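Local coordinates for protein NAD(P)-dependent oxidoreductase (PDB 7A3W) that probably catalyses the NADPH-dependent reduction of imines, serving as a multifunctional biocatalyst for conjugate reduction and reductive amination, at residues B[26-32]-B[154-159]; B[59-63]-B[89-94]; B[229-235]-B[285-291]. One frame throughout, in Å; residues are numbered along the deposited sequence. Where two conformers were deposited one is given.

In the fold
From the N terminus, the chain first builds the Rossmann-type cofactor domain, and contact 1 closes the longest of the three loops, bringing the end of helix 18-29 against the end of helix 146-157 across 121 intervening residues. Contact 2 is nested inside that loop: helix 58-64 meets the segment leading into strand 95-98. Contacts 1 and 2 do not touch, their centres being about 20 Å apart. The chain then passes along helix 173-200 into the helical C-terminal domain, where contact 3 follows in series, joining the end of helix 205-232 to the last helix, 289-293. Its centre lies about 43 Å and 49 Å from the centres of contacts 1 and 2, respectively.

Contact 1 of 3, residues B[26-32]-B[154-159]; sequences TLLQAGY and STLKVL
A largely apolar packing contact joins Y32, L27, A30 and T26 to V158, T155 and L159, where the C-terminal ends of helices 18-29 and 146-157 meet on the Rossmann-type sheet. V158 makes contact through both of its methyls. With CG1 anti to the backbone N (chi1 164°), that branch reaches A30, whose CB lies 3.6 Å from V158 CG1, while CG2 meets the Y32 ring obliquely, 3.5 Å from Y32 CE1. L27 crosses V158 at a slant, its CD2 4.1 Å from V158 CG1, and the same L27 methyl lies over one face of the Y32 ring, toward its rim. Farther along, L159 CD2 touches both L27 CG and T26 CB, each at 4.1 Å. Toward the sheet, L27 and T155 touch V11 of strand 10-14, and L27 and L159 touch I69 of strand 67-70. G31, at positive phi, ends the first helix in a Schellman motif. No direct hydrogen bond spans the segments; one water does, 2.7 Å from Y32 OH and 2.6 Å from T155 OG1. The contact therefore rests on methyl and ring packing, with one water joining the hydroxyls of Y32 and T155.

Contact 2 of 3, residues B[59-63]-B[89-94]; sequences SEAIN and LNMSGK
I62 and L89 join helix 58-64 to the loop before strand 95-98, a helix-on-loop contact at the periphery of the Rossmann-type domain, where a type II beta turn from M91 to K94 leads into the strand. Apolar packing comes first. L89, its CG anti to the backbone N (chi1 -167°), spreads two methyls along the helix: CD1 lies 3.9 Å from S59 CB in the conformer described, while CD2 is 4.1 Å from I62 CG2. The same I62 methyl also faces M91 CG and the aliphatic part of K94, whose side chain crosses it at about a right angle. M91 reaches L85, which extends this apolar patch beyond the two segments.

Water and turn bonds form the second group. One water donates to both N63 OD1 and N90 O, bridging the helix to the loop. N90 also organises its own backbone, OD1 accepting from S92 N in an Asx turn, with the donor tilted above the amide carbonyl plane.

Charge enters through K94, which reaches the carbonyl end of the helix. Its ammonium group also bonds S65 O just beyond, so several backbone oxygens surround the charge and would probably stabilise it. The chain bends at its last torsion (chi4 -57°), bringing NZ 3.2 Å from N63 O, above that carbonyl plane, and 3.1 Å from I62 O in a weak bond.

Contact 3 of 3, residues B[229-235]-B[285-291]; sequences RIAASDY and DIASLFK
The Y235 ring, the R229 guanidinium and the F290 ring each take a partner over a face. S288 CA makes a CH-pi contact with Y235, 3.8 Å from the ring centroid, while S233 C lies over the opposite face, both atoms offset toward the rim; A287 C and K291 CD approach the ring obliquely. On F290, I230 CG2 sits over one face, 3.7 Å from the centroid and 19° off the normal. A chi1 of -180° turns the F290 ring away from the backbone N and across I230, whose CD1 also touches F290 CB.

R229 stacks on D285, the guanidinium and carboxylate planes only 14° apart. The salt bridge from R229 NE to D285 OD1, 3.4 Å long, is accordingly one of charge alone, with no N-H aimed at the oxygen. A water nevertheless joins them, donating to D285 OD1 and accepting weakly from R229 NE. The guanidinium is held elsewhere: NH1 donates to D234 O at 2.9 Å, and NH2 pairs with E238. Replacing R229 with an alanine would probably leave the D285 carboxylate without its stacked positive charge and D234 O without this donor.

D285 is fixed from several directions. Its N donates to Y235 O at 2.9 Å, and OD2 accepts from A287 N in an Asx turn. D285 O takes both S288 N and S288 OG, the latter nearly along the C=O axis at 2.7 Å.

F290 packs on S199, and L289 on L192, both of the second subunit. The C-terminal end of helix 205-232, closed at S233 by a Schellman motif, thus packs on the Asx turn and helical segment leading into 289-293, within the all-helical C-terminal domain of the reductive aminase-like family.

Contact 1 of 3, residues B[26-32]-B[154-159]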
ATOM      1  N   THR B  26      19.904  13.909  16.332  1.00 17.74           N
ATOM      2  CA  THR B  26      19.537  14.884  15.282  1.00 17.32           C
ATOM      3  C   THR B  26      19.522  16.303  15.857  1.00 18.26           C
ATOM      4  O   THR B  26      20.042  17.244  15.187  1.00 18.17           O
ATOM      5  CB  THR B  26      18.210  14.506  14.627  1.00 18.04           C
ATOM      6  OG1 THR B  26      18.332  13.166  14.148  1.00 17.46           O
ATOM      7  CG2 THR B  26      17.869  15.449  13.496  1.00 18.51           C
ATOM      8  N   LEU B  27      18.930  16.468  17.030  1.00 18.23           N
ATOM      9  CA  LEU B  27      18.911  17.755  17.760  1.00 18.77           C
ATOM     10  C   LEU B  27      20.346  18.186  18.099  1.00 19.96           C
ATOM     11  O   LEU B  27      20.649  19.362  17.881  1.00 21.33           O
ATOM     12  CB  LEU B  27      18.020  17.615  18.997  1.00 18.63           C
ATOM     13  CG  LEU B  27      16.526  17.594  18.695  1.00 17.90           C
ATOM     14  CD1 LEU B  27      15.737  17.013  19.837  1.00 18.20           C
ATOM     15  CD2 LEU B  27      16.039  18.995  18.365  1.00 18.71           C
ATOM     16  N   LEU B  28      21.198  17.278  18.583  1.00 21.72           N
ATOM     17  CA  LEU B  28      22.606  17.626  18.920  1.00 22.35           C
ATOM     18  C   LEU B  28      23.286  18.178  17.672  1.00 23.75           C
ATOM     19  O   LEU B  28      23.913  19.248  17.773  1.00 23.17           O
ATOM     20  CB  LEU B  28      23.358  16.403  19.442  1.00 24.16           C
ATOM     21  CG  LEU B  28      23.131  16.050  20.902  1.00 25.48           C
ATOM     22  CD1 LEU B  28      23.770  14.692  21.176  1.00 26.32           C
ATOM     23  CD2 LEU B  28      23.690  17.134  21.844  1.00 23.91           C
ATOM     24  N   GLN B  29      23.117  17.504  16.535  1.00 22.83           N
ATOM     25  CA  GLN B  29      23.837  17.821  15.276  1.00 24.38           C
ATOM     26  C   GLN B  29      23.356  19.169  14.738  1.00 25.98           C
ATOM     27  O   GLN B  29      24.159  19.837  14.058  1.00 27.08           O
ATOM     28  CB  GLN B  29      23.716  16.666  14.280  1.00 25.47           C
ATOM     29  CG  GLN B  29      24.472  15.435  14.768  1.00 26.83           C
ATOM     30  CD  GLN B  29      24.379  14.251  13.835  1.00 32.23           C
ATOM     31  OE1 GLN B  29      23.592  14.230  12.898  1.00 36.64           O
ATOM     32  NE2 GLN B  29      25.176  13.235  14.104  1.00 31.58           N
ATOM     33  N   ALA B  30      22.123  19.568  15.052  1.00 25.62           N
ATOM     34  CA  ALA B  30      21.542  20.867  14.628  1.00 27.66           C
ATOM     35  C   ALA B  30      21.941  21.991  15.606  1.00 27.68           C
ATOM     36  O   ALA B  30      21.524  23.141  15.371  1.00 24.47           O
ATOM     37  CB  ALA B  30      20.041  20.744  14.504  1.00 26.93           C
ATOM     38  N   GLY B  31      22.685  21.674  16.670  1.00 26.51           N
ATOM     39  CA  GLY B  31      23.281  22.681  17.573  1.00 26.16           C
ATOM     40  C   GLY B  31      22.426  22.945  18.795  1.00 26.69           C
ATOM     41  O   GLY B  31      22.660  23.956  19.463  1.00 25.60           O
ATOM     42  N   TYR B  32      21.454  22.075  19.089  1.00 25.98           N
ATOM     43  CA  TYR B  32      20.594  22.202  20.287  1.00 25.01           C
ATOM     44  C   TYR B  32      21.340  21.561  21.459  1.00 23.57           C
ATOM     45  O   TYR B  32      22.018  20.543  21.255  1.00 26.52           O
ATOM     46  CB  TYR B  32      19.218  21.561  20.067  1.00 24.57           C
ATOM     47  CG  TYR B  32      18.368  22.305  19.068  1.00 24.07           C
ATOM     48  CD1 TYR B  32      18.592  22.186  17.711  1.00 23.87           C
ATOM     49  CD2 TYR B  32      17.403  23.209  19.484  1.00 22.71           C
ATOM     50  CE1 TYR B  32      17.852  22.917  16.793  1.00 24.30           C
ATOM     51  CE2 TYR B  32      16.651  23.941  18.578  1.00 23.55           C
ATOM     52  CZ  TYR B  32      16.866  23.784  17.226  1.00 24.00           C
ATOM     53  OH  TYR B  32      16.147  24.515  16.327  1.00 25.53           O
ATOM     54  N   SER B 154       9.537  25.249  15.095  1.00 20.59           N
ATOM     55  CA  SER B 154      10.857  25.302  14.410  1.00 23.02           C
ATOM     56  C   SER B 154      11.805  24.260  15.003  1.00 22.43           C
ATOM     57  O   SER B 154      12.510  23.592  14.245  1.00 23.97           O
ATOM     58  CB  SER B 154      11.476  26.647  14.490  1.00 23.10           C
ATOM     59  OG  SER B 154      10.685  27.529  13.748  1.00 28.18           O
ATOM     60  N   THR B 155      11.831  24.134  16.313  1.00 23.40           N
ATOM     61  CA  THR B 155      12.664  23.101  16.972  1.00 21.40           C
ATOM     62  C   THR B 155      12.233  21.729  16.467  1.00 20.75           C
ATOM     63  O   THR B 155      13.113  20.970  16.067  1.00 18.13           O
ATOM     64  CB  THR B 155      12.565  23.182  18.492  1.00 22.73           C
ATOM     65  OG1 THR B 155      13.037  24.493  18.787  1.00 20.30           O
ATOM     66  CG2 THR B 155      13.405  22.139  19.197  1.00 22.03           C
ATOM     67  N   LEU B 156      10.932  21.410  16.508  1.00 17.30           N
ATOM     68  CA  LEU B 156      10.459  20.057  16.141  1.00 17.04           C
ATOM     69  C   LEU B 156      10.698  19.790  14.653  1.00 17.13           C
ATOM     70  O   LEU B 156      10.930  18.633  14.279  1.00 17.85           O
ATOM     71  CB  LEU B 156       8.994  19.934  16.521  1.00 16.12           C
ATOM     72  CG  LEU B 156       8.731  19.962  18.013  1.00 17.62           C
ATOM     73  CD1 LEU B 156       7.275  20.308  18.294  1.00 18.68           C
ATOM     74  CD2 LEU B 156       9.079  18.590  18.614  1.00 17.93           C
ATOM     75  N   LYS B 157      10.771  20.832  13.831  1.00 17.16           N
ATOM     76  CA  LYS B 157      11.065  20.711  12.380  1.00 19.23           C
ATOM     77  C   LYS B 157      12.472  20.156  12.122  1.00 17.62           C
ATOM     78  O   LYS B 157      12.678  19.611  11.053  1.00 18.15           O
ATOM     79  CB  LYS B 157      10.861  22.045  11.650  1.00 19.60           C
ATOM     80  CG  LYS B 157       9.480  22.185  11.008  1.00 21.70           C
ATOM     81  CD  LYS B 157       9.382  23.295   9.962  1.00 21.75           C
ATOM     82  N   VAL B 158      13.374  20.202  13.089  1.00 18.36           N
ATOM     83  CA  VAL B 158      14.736  19.617  12.956  1.00 18.87           C
ATOM     84  C   VAL B 158      14.572  18.091  12.791  1.00 17.19           C
ATOM     85  O   VAL B 158      15.411  17.437  12.150  1.00 17.14           O
ATOM     86  CB  VAL B 158      15.560  19.999  14.204  1.00 21.56           C
ATOM     87  CG1 VAL B 158      16.805  19.147  14.353  1.00 21.66           C
ATOM     88  CG2 VAL B 158      15.868  21.498  14.224  1.00 23.99           C
ATOM     89  N   LEU B 159      13.498  17.549  13.363  1.00 16.33           N
ATOM     90  CA  LEU B 159      13.238  16.096  13.353  1.00 18.00           C
ATOM     91  C   LEU B 159      12.478  15.690  12.088  1.00 18.64           C
ATOM     92  O   LEU B 159      12.665  14.576  11.641  1.00 20.64           O
ATOM     93  CB  LEU B 159      12.436  15.730  14.598  1.00 16.92           C
ATOM     94  CG  LEU B 159      13.135  16.007  15.928  1.00 16.76           C
ATOM     95  CD1 LEU B 159      12.192  15.678  17.071  1.00 17.87           C
ATOM     96  CD2 LEU B 159      14.436  15.243  16.041  1.00 16.78           C
TER
HETATM   97  O   HOH W   1      14.267  26.196  17.278  1.00 27.91           O

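Contact 2 of 3, residues B[59-63]-B[89-94]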
ATOM      1  N   SER B  59      12.797  13.156  36.267  0.50 23.44           N
ATOM      2  CA  SER B  59      12.520  14.484  36.887  0.50 22.59           C
ATOM      3  C   SER B  59      13.561  15.513  36.440  0.50 22.10           C
ATOM      4  O   SER B  59      13.159  16.635  36.094  0.50 20.99           O
ATOM      5  CB  SER B  59      12.486  14.414  38.390  0.50 24.43           C
ATOM      6  OG  SER B  59      11.759  13.282  38.831  0.50 25.84           O
ATOM      7  N   GLU B  60      14.849  15.162  36.489  1.00 22.03           N
ATOM      8  CA  GLU B  60      15.961  16.096  36.138  1.00 22.87           C
ATOM      9  C   GLU B  60      15.921  16.400  34.631  1.00 21.81           C
ATOM     10  O   GLU B  60      16.222  17.560  34.223  1.00 22.45           O
ATOM     11  CB  GLU B  60      17.311  15.501  36.552  1.00 26.49           C
ATOM     12  CG  GLU B  60      17.468  15.333  38.062  1.00 31.42           C
ATOM     13  CD  GLU B  60      18.551  14.360  38.515  1.00 37.67           C
ATOM     14  OE1 GLU B  60      19.181  13.709  37.638  1.00 43.75           O
ATOM     15  OE2 GLU B  60      18.775  14.252  39.743  1.00 36.35           O
ATOM     16  N   ALA B  61      15.585  15.410  33.803  1.00 20.81           N
ATOM     17  CA  ALA B  61      15.464  15.621  32.347  1.00 21.23           C
ATOM     18  C   ALA B  61      14.333  16.634  32.102  1.00 20.04           C
ATOM     19  O   ALA B  61      14.493  17.572  31.289  1.00 18.18           O
ATOM     20  CB  ALA B  61      15.257  14.303  31.615  1.00 19.54           C
ATOM     21  N   ILE B  62      13.212  16.468  32.795  1.00 19.94           N
ATOM     22  CA  ILE B  62      12.053  17.411  32.677  1.00 20.39           C
ATOM     23  C   ILE B  62      12.487  18.810  33.126  1.00 21.69           C
ATOM     24  O   ILE B  62      12.192  19.797  32.395  1.00 22.26           O
ATOM     25  CB  ILE B  62      10.843  16.868  33.458  1.00 20.61           C
ATOM     26  CG1 ILE B  62      10.314  15.604  32.779  1.00 21.06           C
ATOM     27  CG2 ILE B  62       9.791  17.954  33.623  1.00 20.77           C
ATOM     28  CD1 ILE B  62       9.408  14.724  33.626  1.00 23.77           C
ATOM     29  N   ASN B  63      13.225  18.901  34.238  1.00 23.04           N
ATOM     30  CA  ASN B  63      13.644  20.203  34.822  1.00 24.86           C
ATOM     31  C   ASN B  63      14.601  20.928  33.879  1.00 22.94           C
ATOM     32  O   ASN B  63      14.589  22.196  33.859  1.00 23.77           O
ATOM     33  CB  ASN B  63      14.207  20.000  36.223  1.00 25.86           C
ATOM     34  CG  ASN B  63      13.105  19.736  37.223  1.00 30.99           C
ATOM     35  OD1 ASN B  63      11.970  20.171  37.022  1.00 32.62           O
ATOM     36  ND2 ASN B  63      13.432  19.056  38.311  1.00 30.80           N
ATOM     37  N   LEU B  89       5.831  18.726  41.154  1.00 23.45           N
ATOM     38  CA  LEU B  89       6.899  19.165  40.223  1.00 23.41           C
ATOM     39  C   LEU B  89       6.278  20.226  39.318  1.00 23.28           C
ATOM     40  O   LEU B  89       5.184  20.003  38.785  1.00 22.42           O
ATOM     41  CB  LEU B  89       7.444  17.975  39.434  1.00 24.26           C
ATOM     42  CG  LEU B  89       8.748  18.243  38.686  1.00 26.45           C
ATOM     43  CD1 LEU B  89       9.482  16.949  38.385  1.00 25.50           C
ATOM     44  CD2 LEU B  89       8.495  19.010  37.408  1.00 29.73           C
ATOM     45  N   ASN B  90       6.909  21.383  39.191  1.00 24.07           N
ATOM     46  CA  ASN B  90       6.302  22.513  38.454  1.00 25.47           C
ATOM     47  C   ASN B  90       6.698  22.434  36.987  1.00 22.75           C
ATOM     48  O   ASN B  90       7.890  22.609  36.704  1.00 23.70           O
ATOM     49  CB  ASN B  90       6.706  23.870  39.017  1.00 28.01           C
ATOM     50  CG  ASN B  90       5.888  24.996  38.425  1.00 30.98           C
ATOM     51  OD1 ASN B  90       5.029  24.776  37.574  1.00 29.13           O
ATOM     52  ND2 ASN B  90       6.174  26.214  38.845  1.00 37.02           N
ATOM     53  N   MET B  91       5.734  22.192  36.086  1.00 20.26           N
ATOM     54  CA  MET B  91       6.037  22.088  34.632  1.00 21.08           C
ATOM     55  C   MET B  91       5.601  23.363  33.906  1.00 20.90           C
ATOM     56  O   MET B  91       5.548  23.352  32.656  1.00 19.30           O
ATOM     57  CB  MET B  91       5.350  20.871  34.019  1.00 21.81           C
ATOM     58  CG  MET B  91       5.828  19.566  34.630  1.00 21.94           C
ATOM     59  SD  MET B  91       5.278  18.178  33.648  1.00 24.54           S
ATOM     60  CE  MET B  91       5.643  16.815  34.749  1.00 21.75           C
ATOM     61  N   SER B  92       5.259  24.420  34.655  0.50 20.42           N
ATOM     62  CA  SER B  92       4.935  25.749  34.077  0.50 21.77           C
ATOM     63  C   SER B  92       5.962  26.098  32.992  0.50 21.82           C
ATOM     64  O   SER B  92       7.173  25.982  33.258  0.50 22.58           O
ATOM     65  CB  SER B  92       4.872  26.821  35.145  0.50 22.49           C
ATOM     66  OG  SER B  92       4.948  28.114  34.565  0.50 23.40           O
ATOM     67  N   GLY B  93       5.485  26.492  31.808  1.00 21.66           N
ATOM     68  CA  GLY B  93       6.331  26.960  30.699  1.00 21.31           C
ATOM     69  C   GLY B  93       6.915  25.805  29.893  1.00 20.99           C
ATOM     70  O   GLY B  93       7.660  26.070  28.937  1.00 19.73           O
ATOM     71  N   LYS B  94       6.630  24.557  30.263  1.00 19.49           N
ATOM     72  CA  LYS B  94       7.249  23.373  29.617  1.00 17.82           C
ATOM     73  C   LYS B  94       6.224  22.682  28.717  1.00 17.66           C
ATOM     74  O   LYS B  94       5.062  22.484  29.151  1.00 20.83           O
ATOM     75  CB  LYS B  94       7.770  22.367  30.641  1.00 17.72           C
ATOM     76  CG  LYS B  94       8.833  22.855  31.606  1.00 18.17           C
ATOM     77  CD  LYS B  94       9.322  21.737  32.515  1.00 17.87           C
ATOM     78  CE  LYS B  94      10.320  22.151  33.567  1.00 18.72           C
ATOM     79  NZ  LYS B  94      11.526  22.790  32.981  1.00 18.99           N
TER
HETATM   80  O   HOH W   2      10.346  22.591  37.608  1.00 35.37           O

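Contact 3 of 3, residues B[229-235]-B[285-291]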
ATOM      1  N   ARG B 229     -15.113   8.946  -4.562  1.00 22.93           N
ATOM      2  CA  ARG B 229     -16.382   8.187  -4.660  1.00 24.00           C
ATOM      3  C   ARG B 229     -17.042   8.047  -3.287  1.00 25.24           C
ATOM      4  O   ARG B 229     -18.274   8.175  -3.238  1.00 25.36           O
ATOM      5  CB  ARG B 229     -16.153   6.808  -5.275  1.00 23.52           C
ATOM      6  CG  ARG B 229     -16.019   6.856  -6.786  1.00 23.13           C
ATOM      7  CD  ARG B 229     -15.743   5.468  -7.308  1.00 24.55           C
ATOM      8  NE  ARG B 229     -15.683   5.356  -8.745  1.00 24.91           N
ATOM      9  CZ  ARG B 229     -16.745   5.254  -9.546  1.00 26.94           C
ATOM     10  NH1 ARG B 229     -17.974   5.280  -9.050  1.00 26.34           N
ATOM     11  NH2 ARG B 229     -16.567   5.143 -10.851  1.00 25.92           N
ATOM     12  N   ILE B 230     -16.285   7.736  -2.233  1.00 23.09           N
ATOM     13  CA  ILE B 230     -16.838   7.533  -0.857  1.00 23.31           C
ATOM     14  C   ILE B 230     -17.402   8.876  -0.370  1.00 25.14           C
ATOM     15  O   ILE B 230     -18.502   8.889   0.162  1.00 22.95           O
ATOM     16  CB  ILE B 230     -15.789   6.933   0.103  1.00 23.49           C
ATOM     17  CG1 ILE B 230     -15.370   5.520  -0.320  1.00 23.12           C
ATOM     18  CG2 ILE B 230     -16.276   6.950   1.543  1.00 24.35           C
ATOM     19  CD1 ILE B 230     -14.003   5.083   0.201  1.00 23.62           C
ATOM     20  N   ALA B 231     -16.694   9.975  -0.625  1.00 25.67           N
ATOM     21  CA  ALA B 231     -17.132  11.341  -0.264  1.00 26.64           C
ATOM     22  C   ALA B 231     -18.486  11.622  -0.924  1.00 29.53           C
ATOM     23  O   ALA B 231     -19.326  12.247  -0.258  1.00 27.22           O
ATOM     24  CB  ALA B 231     -16.114  12.371  -0.684  1.00 24.13           C
ATOM     25  N   ALA B 232     -18.662  11.205  -2.188  1.00 27.70           N
ATOM     26  CA  ALA B 232     -19.857  11.490  -3.014  1.00 28.40           C
ATOM     27  C   ALA B 232     -20.909  10.383  -2.848  1.00 29.02           C
ATOM     28  O   ALA B 232     -21.989  10.531  -3.412  1.00 33.31           O
ATOM     29  CB  ALA B 232     -19.456  11.660  -4.451  1.00 30.48           C
ATOM     30  N   SER B 233     -20.618   9.330  -2.083  1.00 30.25           N
ATOM     31  CA  SER B 233     -21.419   8.084  -2.060  1.00 33.01           C
ATOM     32  C   SER B 233     -21.776   7.667  -3.502  1.00 32.95           C
ATOM     33  O   SER B 233     -22.929   7.297  -3.771  1.00 36.04           O
ATOM     34  CB  SER B 233     -22.625   8.285  -1.204  1.00 36.26           C
ATOM     35  OG  SER B 233     -23.229   7.041  -0.940  1.00 36.56           O
ATOM     36  N   ASP B 234     -20.814   7.760  -4.423  1.00 30.03           N
ATOM     37  CA  ASP B 234     -21.005   7.498  -5.872  1.00 28.99           C
ATOM     38  C   ASP B 234     -20.255   6.219  -6.245  1.00 27.39           C
ATOM     39  O   ASP B 234     -19.047   6.297  -6.560  1.00 21.33           O
ATOM     40  CB  ASP B 234     -20.508   8.667  -6.724  1.00 30.83           C
ATOM     41  CG  ASP B 234     -20.579   8.380  -8.216  1.00 34.95           C
ATOM     42  OD1 ASP B 234     -21.305   7.433  -8.602  1.00 38.25           O
ATOM     43  OD2 ASP B 234     -19.908   9.099  -8.985  1.00 39.65           O
ATOM     44  N   TYR B 235     -20.947   5.085  -6.223  1.00 24.06           N
ATOM     45  CA  TYR B 235     -20.349   3.744  -6.369  1.00 25.81           C
ATOM     46  C   TYR B 235     -20.741   3.108  -7.704  1.00 27.14           C
ATOM     47  O   TYR B 235     -20.717   1.886  -7.759  1.00 24.61           O
ATOM     48  CB  TYR B 235     -20.798   2.869  -5.202  1.00 26.96           C
ATOM     49  CG  TYR B 235     -20.358   3.383  -3.859  1.00 29.15           C
ATOM     50  CD1 TYR B 235     -19.026   3.663  -3.607  1.00 29.32           C
ATOM     51  CD2 TYR B 235     -21.278   3.636  -2.852  1.00 30.31           C
ATOM     52  CE1 TYR B 235     -18.606   4.135  -2.373  1.00 30.73           C
ATOM     53  CE2 TYR B 235     -20.875   4.103  -1.610  1.00 31.34           C
ATOM     54  CZ  TYR B 235     -19.535   4.354  -1.370  1.00 30.56           C
ATOM     55  OH  TYR B 235     -19.091   4.820  -0.174  1.00 28.23           O
ATOM     56  N   ASP B 285     -18.724  -0.168  -7.941  1.00 20.04           N
ATOM     57  CA  ASP B 285     -17.280   0.140  -7.822  1.00 20.36           C
ATOM     58  C   ASP B 285     -16.725  -0.458  -6.524  1.00 20.01           C
ATOM     59  O   ASP B 285     -17.459  -0.583  -5.515  1.00 20.02           O
ATOM     60  CB  ASP B 285     -17.046   1.646  -7.837  1.00 19.19           C
ATOM     61  CG  ASP B 285     -15.589   2.032  -8.022  1.00 20.45           C
ATOM     62  OD1 ASP B 285     -15.144   2.072  -9.192  1.00 19.34           O
ATOM     63  OD2 ASP B 285     -14.913   2.285  -6.991  1.00 20.17           O
ATOM     64  N   ILE B 286     -15.438  -0.770  -6.540  1.00 19.26           N
ATOM     65  CA  ILE B 286     -14.711  -1.374  -5.395  1.00 18.42           C
ATOM     66  C   ILE B 286     -14.723  -0.411  -4.205  1.00 18.04           C
ATOM     67  O   ILE B 286     -14.641  -0.910  -3.086  1.00 19.11           O
ATOM     68  CB  ILE B 286     -13.286  -1.804  -5.813  1.00 18.93           C
ATOM     69  CG1 ILE B 286     -12.675  -2.759  -4.779  1.00 20.29           C
ATOM     70  CG2 ILE B 286     -12.387  -0.603  -6.120  1.00 18.69           C
ATOM     71  CD1 ILE B 286     -13.319  -4.113  -4.773  1.00 21.72           C
ATOM     72  N   ALA B 287     -14.862   0.897  -4.421  1.00 18.68           N
ATOM     73  CA  ALA B 287     -14.964   1.882  -3.320  1.00 19.11           C
ATOM     74  C   ALA B 287     -16.142   1.522  -2.395  1.00 19.11           C
ATOM     75  O   ALA B 287     -16.068   1.843  -1.218  1.00 18.63           O
ATOM     76  CB  ALA B 287     -15.059   3.284  -3.867  1.00 19.28           C
ATOM     77  N   SER B 288     -17.171   0.834  -2.886  1.00 19.61           N
ATOM     78  CA  SER B 288     -18.373   0.463  -2.091  1.00 19.75           C
ATOM     79  C   SER B 288     -17.977  -0.409  -0.889  1.00 20.04           C
ATOM     80  O   SER B 288     -18.798  -0.549   0.020  1.00 18.02           O
ATOM     81  CB  SER B 288     -19.395  -0.215  -2.961  1.00 21.20           C
ATOM     82  OG  SER B 288     -18.944  -1.487  -3.391  1.00 22.70           O
ATOM     83  N   LEU B 289     -16.788  -1.024  -0.899  1.00 20.72           N
ATOM     84  CA  LEU B 289     -16.333  -1.848   0.252  1.00 19.85           C
ATOM     85  C   LEU B 289     -16.312  -0.983   1.524  1.00 19.60           C
ATOM     86  O   LEU B 289     -16.612  -1.515   2.583  1.00 17.27           O
ATOM     87  CB  LEU B 289     -14.941  -2.416  -0.009  1.00 21.62           C
ATOM     88  CG  LEU B 289     -14.885  -3.835  -0.555  1.00 20.26           C
ATOM     89  CD1 LEU B 289     -15.712  -3.989  -1.821  1.00 20.99           C
ATOM     90  CD2 LEU B 289     -13.440  -4.210  -0.807  1.00 20.11           C
ATOM     91  N   PHE B 290     -16.001   0.312   1.415  1.00 19.94           N
ATOM     92  CA  PHE B 290     -15.989   1.225   2.582  1.00 20.73           C
ATOM     93  C   PHE B 290     -17.345   1.163   3.292  1.00 20.42           C
ATOM     94  O   PHE B 290     -17.362   1.019   4.518  1.00 19.42           O
ATOM     95  CB  PHE B 290     -15.665   2.654   2.174  1.00 21.59           C
ATOM     96  CG  PHE B 290     -15.631   3.636   3.310  1.00 22.07           C
ATOM     97  CD1 PHE B 290     -16.792   4.244   3.762  1.00 23.38           C
ATOM     98  CD2 PHE B 290     -14.433   3.996   3.907  1.00 21.60           C
ATOM     99  CE1 PHE B 290     -16.756   5.179   4.783  1.00 24.10           C
ATOM    100  CE2 PHE B 290     -14.392   4.939   4.923  1.00 21.69           C
ATOM    101  CZ  PHE B 290     -15.552   5.537   5.356  1.00 23.29           C
ATOM    102  N   LYS B 291     -18.431   1.253   2.528  1.00 21.50           N
ATOM    103  CA  LYS B 291     -19.818   1.278   3.065  1.00 22.40           C
ATOM    104  C   LYS B 291     -20.143  -0.102   3.626  1.00 22.70           C
ATOM    105  O   LYS B 291     -20.796  -0.160   4.690  1.00 22.24           O
ATOM    106  CB  LYS B 291     -20.772   1.743   1.955  1.00 27.58           C
ATOM    107  CG  LYS B 291     -22.264   1.571   2.197  1.00 31.05           C
ATOM    108  CD  LYS B 291     -23.068   1.998   0.976  1.00 32.03           C
ATOM    109  CE  LYS B 291     -24.552   1.748   1.125  1.00 33.09           C
ATOM    110  NZ  LYS B 291     -25.122   2.655   2.143  1.00 35.59           N
TER
HETATM  111  O   HOH W   3     -13.307   3.749  -9.650  1.00 28.23           O